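Long-range contacts in dihydrophenazinedicarboxylate synthase (Burkholderia, PDB 4HMW), which catalyses FMN-dependent oxidations in the terminal steps of core phenazine biosynthesis, using dioxygen and releasing hydrogen peroxide: residues S84-G89 against S143-E148; L54-S59 against R90-T95; G108-I113 against E186-S191. One frame throughout, in Å; residues are numbered along the deposited sequence. Where two conformers were deposited one is given.

Contact 1. Residues S84-G89 against S143-E148; sequences STSRKG and SHQSDE. With FMN (flavin mononucleotide), chain D.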
# COMPACT_ATOMS: atom_id res chain seq x y z
N SER B 84 3.97 18.85 -5.85
CA SER B 84 3.99 19.29 -4.45
C SER B 84 2.62 19.73 -3.98
O SER B 84 2.36 19.75 -2.77
CB SER B 84 5.00 20.41 -4.23
OG SER B 84 4.60 21.60 -4.92
N THR B 85 1.75 20.07 -4.92
CA THR B 85 0.41 20.56 -4.60
C THR B 85 -0.65 19.48 -4.65
O THR B 85 -1.85 19.76 -4.51
CB THR B 85 0.00 21.68 -5.58
OG1 THR B 85 0.26 21.25 -6.93
CG2 THR B 85 0.77 22.94 -5.26
N SER B 86 -0.21 18.26 -4.90
CA SER B 86 -1.12 17.13 -4.86
C SER B 86 -1.50 16.85 -3.40
O SER B 86 -0.98 17.48 -2.48
CB SER B 86 -0.45 15.90 -5.47
OG SER B 86 0.61 15.45 -4.65
N ARG B 87 -2.39 15.90 -3.18
CA ARG B 87 -2.77 15.55 -1.83
C ARG B 87 -1.58 15.02 -1.06
O ARG B 87 -1.37 15.44 0.07
CB ARG B 87 -3.92 14.54 -1.80
CG ARG B 87 -4.30 14.10 -0.37
CD ARG B 87 -5.52 13.16 -0.34
NE ARG B 87 -6.70 13.77 -0.97
CZ ARG B 87 -7.48 14.70 -0.41
NH1 ARG B 87 -7.22 15.13 0.81
NH2 ARG B 87 -8.52 15.21 -1.05
N LYS B 88 -0.78 14.14 -1.69
CA LYS B 88 0.36 13.57 -0.97
C LYS B 88 1.37 14.67 -0.68
O LYS B 88 2.02 14.66 0.37
CB LYS B 88 0.99 12.43 -1.76
CG LYS B 88 2.06 12.84 -2.74
CD LYS B 88 2.39 11.71 -3.71
CE LYS B 88 1.22 11.35 -4.61
NZ LYS B 88 0.75 12.51 -5.45
N GLY B 89 1.48 15.62 -1.60
CA GLY B 89 2.49 16.66 -1.48
C GLY B 89 2.15 17.58 -0.31
O GLY B 89 3.01 17.94 0.50
N SER B 143 -1.73 19.56 -16.11
CA SER B 143 -2.48 19.05 -14.98
C SER B 143 -1.98 19.59 -13.64
O SER B 143 -0.76 19.61 -13.38
CB SER B 143 -2.35 17.53 -14.94
OG SER B 143 -3.10 17.04 -13.82
N HIS B 144 -2.91 19.98 -12.77
CA HIS B 144 -2.62 20.25 -11.37
C HIS B 144 -3.06 19.04 -10.57
O HIS B 144 -4.22 18.90 -10.24
CB HIS B 144 -3.32 21.52 -10.88
CG HIS B 144 -2.68 22.78 -11.36
ND1 HIS B 144 -2.91 23.32 -12.61
CD2 HIS B 144 -1.77 23.59 -10.76
CE1 HIS B 144 -2.19 24.42 -12.75
NE2 HIS B 144 -1.50 24.62 -11.64
N GLN B 145 -2.12 18.15 -10.32
CA GLN B 145 -2.46 16.82 -9.81
C GLN B 145 -3.33 16.90 -8.56
O GLN B 145 -2.98 17.60 -7.60
CB GLN B 145 -1.18 16.04 -9.56
CG GLN B 145 -1.37 14.57 -9.17
CD GLN B 145 -0.03 13.91 -8.95
OE1 GLN B 145 0.71 14.29 -8.05
NE2 GLN B 145 0.30 12.95 -9.81
N SER B 146 -4.46 16.20 -8.61
CA SER B 146 -5.38 16.03 -7.49
C SER B 146 -6.35 17.20 -7.23
O SER B 146 -7.23 17.09 -6.39
CB SER B 146 -4.61 15.68 -6.22
OG SER B 146 -3.81 14.56 -6.50
N ASP B 147 -6.18 18.30 -7.95
CA ASP B 147 -7.16 19.35 -7.89
C ASP B 147 -8.38 18.88 -8.67
O ASP B 147 -8.27 17.96 -9.47
CB ASP B 147 -6.57 20.65 -8.47
CG ASP B 147 -5.52 21.30 -7.54
OD1 ASP B 147 -5.43 20.90 -6.36
OD2 ASP B 147 -4.84 22.27 -7.95
N GLU B 148 -9.54 19.50 -8.44
CA GLU B 148 -10.74 19.11 -9.17
C GLU B 148 -10.58 19.30 -10.67
O GLU B 148 -10.06 20.33 -11.13
CB GLU B 148 -11.97 19.87 -8.67
CG GLU B 148 -13.27 19.42 -9.33
CD GLU B 148 -14.55 19.93 -8.64
OE1 GLU B 148 -14.47 20.82 -7.76
OE2 GLU B 148 -15.64 19.43 -9.00
N1 FMN D . 1.88 9.69 -9.22
C2 FMN D . 2.97 10.50 -9.01
O2 FMN D . 2.78 11.67 -8.64
N3 FMN D . 4.25 10.03 -9.23
C4 FMN D . 4.48 8.74 -9.64
O4 FMN D . 5.65 8.34 -9.80
C4A FMN D . 3.38 7.90 -9.85
N5 FMN D . 3.57 6.61 -10.28
C5A FMN D . 2.46 5.78 -10.45
C6 FMN D . 2.67 4.46 -10.84
C7 FMN D . 1.58 3.61 -10.99
C7M FMN D . 1.80 2.18 -11.45
C8 FMN D . 0.29 4.10 -10.78
C8M FMN D . -0.90 3.20 -10.96
C9 FMN D . 0.09 5.42 -10.38
C9A FMN D . 1.17 6.26 -10.21
N10 FMN D . 0.97 7.59 -9.84
C10 FMN D . 2.08 8.38 -9.63
C1' FMN D . -0.40 8.15 -9.59
C2' FMN D . -0.78 8.06 -8.14
O2' FMN D . -1.22 6.74 -7.85
C3' FMN D . -1.86 9.04 -7.75
O3' FMN D . -2.97 9.01 -8.64
C4' FMN D . -1.30 10.46 -7.63
O4' FMN D . 0.09 10.70 -7.59
C5' FMN D . -2.21 11.45 -6.97
O5' FMN D . -2.12 11.09 -5.61
P FMN D . -2.72 11.98 -4.41
O1P FMN D . -1.65 12.98 -4.12
O2P FMN D . -4.03 12.60 -4.91
O3P FMN D . -2.94 10.99 -3.27
O HOH W 1 -2.05 20.20 -7.74
O HOH W 2 -4.51 19.03 -4.76
O HOH W 3 -7.68 15.39 -3.86
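The FMN phosphate and ribityl site takes shape where the capped start of a helix, Ser86 to Lys88, meets Gln145 and Ser146 in a type II beta turn running from His144 to Asp147. Direct contact between the two segments is slight: Ser86 CB rests on Gln145 OE1 at 3.3 Å, and Ser86 CA sends a C-H toward Gln145 O. Cofactor and water do most of the joining. Gln145 stretches out fully from a CG that lies opposite its own backbone N (chi1 -174°), which carries NE2 to the flavin, where it donates to FMN O2 over 3.0 Å. Ser146 OG donates to FMN O2P at 2.5 Å. Across the phosphate, the helix start grips O1P twice, through Lys88 N at 2.8 Å and through Lys88 NZ, also at 2.8 Å. Two bends near the end of the lysine chain (chi3 65°, chi4 59°) curl NZ back toward the phosphate and the ribityl chain, so that it also reaches FMN O4' at 2.9 Å. Ser86 OG is the N-cap: it accepts from Gly89 N and from Lys88 NZ and is bonded to His83 O. Farther from the flavin, one water links Thr85 OG1 to Gln145 O, and another donates to Thr85 O and, at 2.6 Å, to Asp147 OD1. Arg198 of the second subunit bonds Ser146 OG, and the C-terminal Pro215 of that subunit accepts from Gln145 NE2. The cap thus opens helix 87-95 just after strand 77-83, Lys88 leans on Arg66 and Ile68 of strand 63-74, and the turn lies in the loop between helices 134-142 and 152-165.

Contact 2. Residues L54-S59 against R90-T95; sequences LATATS and RELTET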
# COMPACT_ATOMS: atom_id res chain seq x y z
N LEU B 54 2.24 4.17 -1.25
CA LEU B 54 2.72 5.27 -0.40
C LEU B 54 1.61 5.89 0.44
O LEU B 54 0.66 6.45 -0.12
CB LEU B 54 3.37 6.36 -1.26
CG LEU B 54 4.02 7.51 -0.47
CD1 LEU B 54 5.28 7.07 0.21
CD2 LEU B 54 4.32 8.65 -1.39
N ALA B 55 1.76 5.83 1.75
CA ALA B 55 0.80 6.38 2.71
C ALA B 55 1.37 7.63 3.37
O ALA B 55 2.54 7.67 3.74
CB ALA B 55 0.47 5.35 3.76
N THR B 56 0.51 8.63 3.48
CA THR B 56 0.82 9.92 4.09
C THR B 56 -0.40 10.28 4.97
O THR B 56 -1.44 9.67 4.88
CB THR B 56 1.05 11.01 3.03
OG1 THR B 56 -0.05 11.05 2.13
CG2 THR B 56 2.34 10.74 2.26
N ALA B 57 -0.25 11.27 5.83
CA ALA B 57 -1.35 11.70 6.68
C ALA B 57 -1.46 13.20 6.80
O ALA B 57 -0.49 13.96 6.67
CB ALA B 57 -1.27 11.06 8.03
N THR B 58 -2.70 13.64 7.04
CA THR B 58 -2.97 15.04 7.26
C THR B 58 -2.87 15.35 8.75
O THR B 58 -2.63 14.44 9.58
CB THR B 58 -4.34 15.39 6.66
OG1 THR B 58 -4.48 16.82 6.59
CG2 THR B 58 -5.43 14.79 7.46
N SER B 59 -3.03 16.62 9.10
CA SER B 59 -2.76 17.07 10.46
C SER B 59 -3.58 16.36 11.53
O SER B 59 -3.08 16.14 12.63
CB SER B 59 -3.00 18.58 10.56
OG SER B 59 -2.24 19.26 9.56
N ARG B 90 0.87 17.92 -0.21
CA ARG B 90 0.43 18.77 0.89
C ARG B 90 0.60 18.02 2.21
O ARG B 90 1.05 18.60 3.21
CB ARG B 90 -1.01 19.21 0.67
CG ARG B 90 -1.16 20.13 -0.56
CD ARG B 90 -2.59 20.64 -0.80
NE ARG B 90 -3.56 19.54 -0.94
CZ ARG B 90 -4.29 19.05 0.07
NH1 ARG B 90 -4.14 19.57 1.29
NH2 ARG B 90 -5.15 18.05 -0.12
N GLU B 91 0.26 16.73 2.22
CA GLU B 91 0.37 15.96 3.48
C GLU B 91 1.83 15.82 3.92
O GLU B 91 2.14 15.94 5.12
CB GLU B 91 -0.36 14.60 3.36
CG GLU B 91 -1.89 14.81 3.34
CD GLU B 91 -2.77 13.57 3.22
OE1 GLU B 91 -2.25 12.44 3.22
OE2 GLU B 91 -4.02 13.76 3.12
N LEU B 92 2.73 15.54 2.98
CA LEU B 92 4.15 15.47 3.29
C LEU B 92 4.66 16.78 3.87
O LEU B 92 5.46 16.77 4.80
CB LEU B 92 4.96 15.13 2.04
CG LEU B 92 4.79 13.67 1.63
CD1 LEU B 92 5.43 13.41 0.27
CD2 LEU B 92 5.40 12.76 2.67
N THR B 93 4.22 17.90 3.33
CA THR B 93 4.63 19.19 3.85
C THR B 93 4.11 19.41 5.27
O THR B 93 4.83 19.97 6.12
CB THR B 93 4.10 20.34 2.98
OG1 THR B 93 4.59 20.17 1.65
CG2 THR B 93 4.55 21.68 3.53
N GLU B 94 2.88 18.97 5.52
CA GLU B 94 2.23 19.16 6.83
C GLU B 94 2.85 18.32 7.93
O GLU B 94 3.10 18.80 9.03
CB GLU B 94 0.75 18.76 6.78
CG GLU B 94 -0.13 19.71 6.02
CD GLU B 94 -1.60 19.28 5.92
OE1 GLU B 94 -2.40 20.14 5.45
OE2 GLU B 94 -1.96 18.13 6.29
N THR B 95 3.07 17.04 7.64
CA THR B 95 3.37 16.08 8.70
C THR B 95 4.68 15.30 8.52
O THR B 95 5.17 14.70 9.48
CB THR B 95 2.26 15.04 8.86
OG1 THR B 95 2.06 14.36 7.60
CG2 THR B 95 0.96 15.67 9.33
O HOH W 4 2.60 12.70 5.60
O HOH W 5 2.23 11.61 7.86
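Thr56 and Glu91 form the close, buried half of this contact between the end of strand 51-57 and helix 87-95. Their side chains cross at about a right angle, and Thr56 OG1 donates to Glu91 OE1 over 2.8 Å, meeting the oxygen on its anti side and 26° out of the carboxylate plane. The same OE1 is bonded to Ser64 OG, and Thr56 OG1 is also bonded to Arg66 NH1; these partners fix both ends of the buried pair. With the threonine hydroxyl held between the backbone N and the carbonyl carbon (chi1 52°), its methyl is left to face the helix, and CG2 packs against Leu92 CD2 at 3.7 Å. The aliphatic start of Glu91 lies against the strand end, CB 3.4 Å from Ala57 O. One turn on, Thr95 OG1 sits 2.7 Å from Ala57 O and 2.9 Å from Glu91 O, two acceptors for a single proton, while two waters donate to this hydroxyl and both take the Ala57 N-H, one of them only weakly. Toward solvent the grip slackens. Exposed Glu94 runs alongside Thr58, pointing the same way, and its OE2 takes a 2.9 Å bond from Thr58 OG1 on the syn lone pair. From Ser59 the same oxygen receives weak bonds alone, from N at 3.4 Å and from OG. The axes of strand 54-57 and helix 90-95 pass 7.2 Å apart at 54°. A helix packed across a strand end in this way, its start at the flavin phosphate and its later turns on the sheet, fits the FMN-binding split-barrel fold of the pyridoxamine 5'-phosphate oxidase family.

Contact 3. Residues G108-I113 against E186-S191; sequences GQQIMI and EFWAAS. With FMN (flavin mononucleotide), chain C.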
# COMPACT_ATOMS: atom_id res chain seq x y z
N GLY B 108 6.11 -13.97 -3.00
CA GLY B 108 5.64 -13.91 -1.65
C GLY B 108 6.48 -13.02 -0.76
O GLY B 108 6.78 -13.37 0.39
N GLN B 109 6.81 -11.82 -1.25
CA GLN B 109 7.65 -10.90 -0.47
C GLN B 109 7.00 -9.54 -0.32
O GLN B 109 6.36 -9.02 -1.23
CB GLN B 109 9.06 -10.71 -1.12
CG GLN B 109 9.94 -11.94 -1.02
CD GLN B 109 11.18 -11.79 -1.88
OE1 GLN B 109 11.10 -11.63 -3.11
NE2 GLN B 109 12.33 -11.87 -1.26
N GLN B 110 7.16 -8.96 0.86
CA GLN B 110 6.76 -7.57 1.03
C GLN B 110 7.91 -6.81 1.71
O GLN B 110 8.73 -7.39 2.42
CB GLN B 110 5.40 -7.38 1.74
CG GLN B 110 5.27 -7.99 3.00
CD GLN B 110 3.90 -7.82 3.71
OE1 GLN B 110 3.23 -6.79 3.66
NE2 GLN B 110 3.52 -8.86 4.43
N ILE B 111 7.99 -5.52 1.42
CA ILE B 111 8.95 -4.66 2.08
C ILE B 111 8.24 -3.40 2.52
O ILE B 111 7.59 -2.74 1.73
CB ILE B 111 10.14 -4.25 1.17
CG1 ILE B 111 10.78 -5.48 0.52
CG2 ILE B 111 11.17 -3.49 1.99
CD1 ILE B 111 11.93 -5.12 -0.47
N MET B 112 8.39 -3.08 3.79
CA MET B 112 7.78 -1.87 4.36
C MET B 112 8.89 -0.89 4.65
O MET B 112 9.88 -1.26 5.27
CB MET B 112 7.11 -2.18 5.68
CG MET B 112 6.49 -0.96 6.31
SD MET B 112 6.03 -1.11 8.03
CE MET B 112 7.65 -0.89 8.80
N ILE B 113 8.72 0.35 4.20
CA ILE B 113 9.71 1.41 4.38
C ILE B 113 9.00 2.55 5.07
O ILE B 113 8.13 3.18 4.49
CB ILE B 113 10.25 1.87 3.01
CG1 ILE B 113 10.74 0.65 2.22
CG2 ILE B 113 11.38 2.90 3.12
CD1 ILE B 113 10.87 0.87 0.72
N GLU B 186 10.82 -3.31 7.21
CA GLU B 186 10.60 -4.73 7.45
C GLU B 186 10.64 -5.46 6.16
O GLU B 186 10.09 -4.99 5.12
CB GLU B 186 9.24 -5.06 8.11
CG GLU B 186 9.16 -6.61 8.40
CD GLU B 186 7.77 -7.19 8.74
OE1 GLU B 186 6.85 -6.44 9.20
OE2 GLU B 186 7.62 -8.44 8.57
N PHE B 187 11.29 -6.62 6.22
CA PHE B 187 11.38 -7.54 5.09
C PHE B 187 10.61 -8.78 5.48
O PHE B 187 10.88 -9.38 6.52
CB PHE B 187 12.84 -7.87 4.86
CG PHE B 187 13.64 -6.69 4.37
CD1 PHE B 187 14.14 -5.78 5.29
CD2 PHE B 187 13.89 -6.50 3.03
CE1 PHE B 187 14.84 -4.69 4.88
CE2 PHE B 187 14.62 -5.40 2.61
CZ PHE B 187 15.10 -4.49 3.55
N TRP B 188 9.64 -9.16 4.65
CA TRP B 188 8.75 -10.31 4.92
C TRP B 188 8.77 -11.29 3.76
O TRP B 188 8.63 -10.88 2.62
CB TRP B 188 7.34 -9.77 5.09
CG TRP B 188 6.23 -10.74 5.46
CD1 TRP B 188 5.70 -10.91 6.70
CD2 TRP B 188 5.49 -11.61 4.60
NE1 TRP B 188 4.67 -11.81 6.68
CE2 TRP B 188 4.49 -12.24 5.40
CE3 TRP B 188 5.51 -11.87 3.23
CZ2 TRP B 188 3.58 -13.15 4.89
CZ3 TRP B 188 4.58 -12.76 2.72
CH2 TRP B 188 3.63 -13.39 3.54
N ALA B 189 8.95 -12.58 4.04
CA ALA B 189 8.97 -13.58 2.98
C ALA B 189 8.15 -14.77 3.41
O ALA B 189 8.42 -15.39 4.43
CB ALA B 189 10.37 -13.98 2.65
N ALA B 190 7.17 -15.12 2.60
CA ALA B 190 6.23 -16.19 2.91
C ALA B 190 6.94 -17.54 2.99
O ALA B 190 7.91 -17.81 2.26
CB ALA B 190 5.15 -16.26 1.83
N SER B 191 6.41 -18.39 3.86
CA SER B 191 6.87 -19.77 4.05
C SER B 191 5.69 -20.68 3.91
O SER B 191 4.61 -20.38 4.42
CB SER B 191 7.39 -19.96 5.45
OG SER B 191 8.50 -19.13 5.69
N1 FMN C . -2.01 -10.42 8.48
C2 FMN C . -3.16 -10.38 9.22
O2 FMN C . -3.11 -10.14 10.42
N3 FMN C . -4.37 -10.56 8.62
C4 FMN C . -4.45 -10.84 7.28
O4 FMN C . -5.58 -11.00 6.76
C4A FMN C . -3.29 -10.91 6.52
N5 FMN C . -3.35 -11.23 5.17
C5A FMN C . -2.15 -11.25 4.44
C6 FMN C . -2.21 -11.54 3.09
C7 FMN C . -1.06 -11.54 2.33
C7M FMN C . -1.17 -11.85 0.88
C8 FMN C . 0.17 -11.30 2.93
C8M FMN C . 1.43 -11.28 2.13
C9 FMN C . 0.23 -11.01 4.28
C9A FMN C . -0.92 -11.03 5.05
N10 FMN C . -0.89 -10.77 6.45
C10 FMN C . -2.07 -10.71 7.15
C1' FMN C . 0.36 -10.51 7.21
C2' FMN C . 0.65 -9.01 7.32
O2' FMN C . 1.15 -8.48 6.08
C3' FMN C . 1.65 -8.69 8.43
O3' FMN C . 2.83 -9.42 8.17
C4' FMN C . 1.08 -9.00 9.82
O4' FMN C . -0.32 -8.81 9.82
C5' FMN C . 1.79 -8.21 10.91
O5' FMN C . 1.73 -6.83 10.63
P FMN C . 2.10 -5.75 11.75
O1P FMN C . 0.96 -5.69 12.75
O2P FMN C . 3.40 -6.19 12.43
O3P FMN C . 2.20 -4.45 11.01
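Gln110 stands over the indole of Trp188, the two residues forming a hydrogen-bonded pair of neighbouring antiparallel strands. The glutamine CG lies between the backbone N and the carbonyl carbon (chi1 55°) and the chain then runs straight, bringing CG to 3.4 Å from Trp188 CB and setting NE2 3.3 Å above the indole plane, offset toward its rim. Amide and ring planes are 81° apart, so the amide stands upright on the ring rather than stacking flat. NE2 then donates almost straight to FMN O2' (2.9 Å, 171°), while OE1 accepts from Val67 N of the second subunit; with both ends engaged, the amide's flip is probably fixed. Trp188 turns its six-membered ring toward the flavin, CH2 lying 3.4 Å from FMN C8M, and Glu186 OE2, salt-bridged to Arg198, lies in plane at the indole edge. On the other face of the sheet Ile111 CG2 sits over the Phe187 ring, 4.0 Å from CE2 and off toward the rim; Trp37 of helix 30-43 meets the same ring edge-to-face. The backbones bond in pairs at Gln110-Trp188 and Met112-Glu186, and Ala190 N closes the row on Gly108 O at 2.8 Å. Gly108 and Gln109 together face Trp104, a G1 bulge where the strand starts. The result is a regular antiparallel strand pair with two unlike faces, one largely apolar and packed against helix 30-43, the other lining the flavin pocket at the dimer interface.

Overall arrangement
From the N terminus, strand 51-57 leads into contact 2, which closes a 30-residue loop when helix 87-95 returns to the strand end. The start of that same helix opens contact 1, whose 53-residue loop ends in the turn after helix 134-142; contacts 1 and 2 therefore cross, and touch through the shared helix. Contact 3 opens inside contact 1's loop and closes later, at strand 184-189, so these two cross as well, whereas contacts 2 and 3 follow in series and reach one sheet. Contacts 1 and 3, about 30 Å apart between centres, serve different flavins: each FMN lies between 84-89 with 143-148 of one subunit and 108-113 with 186-191 of the other.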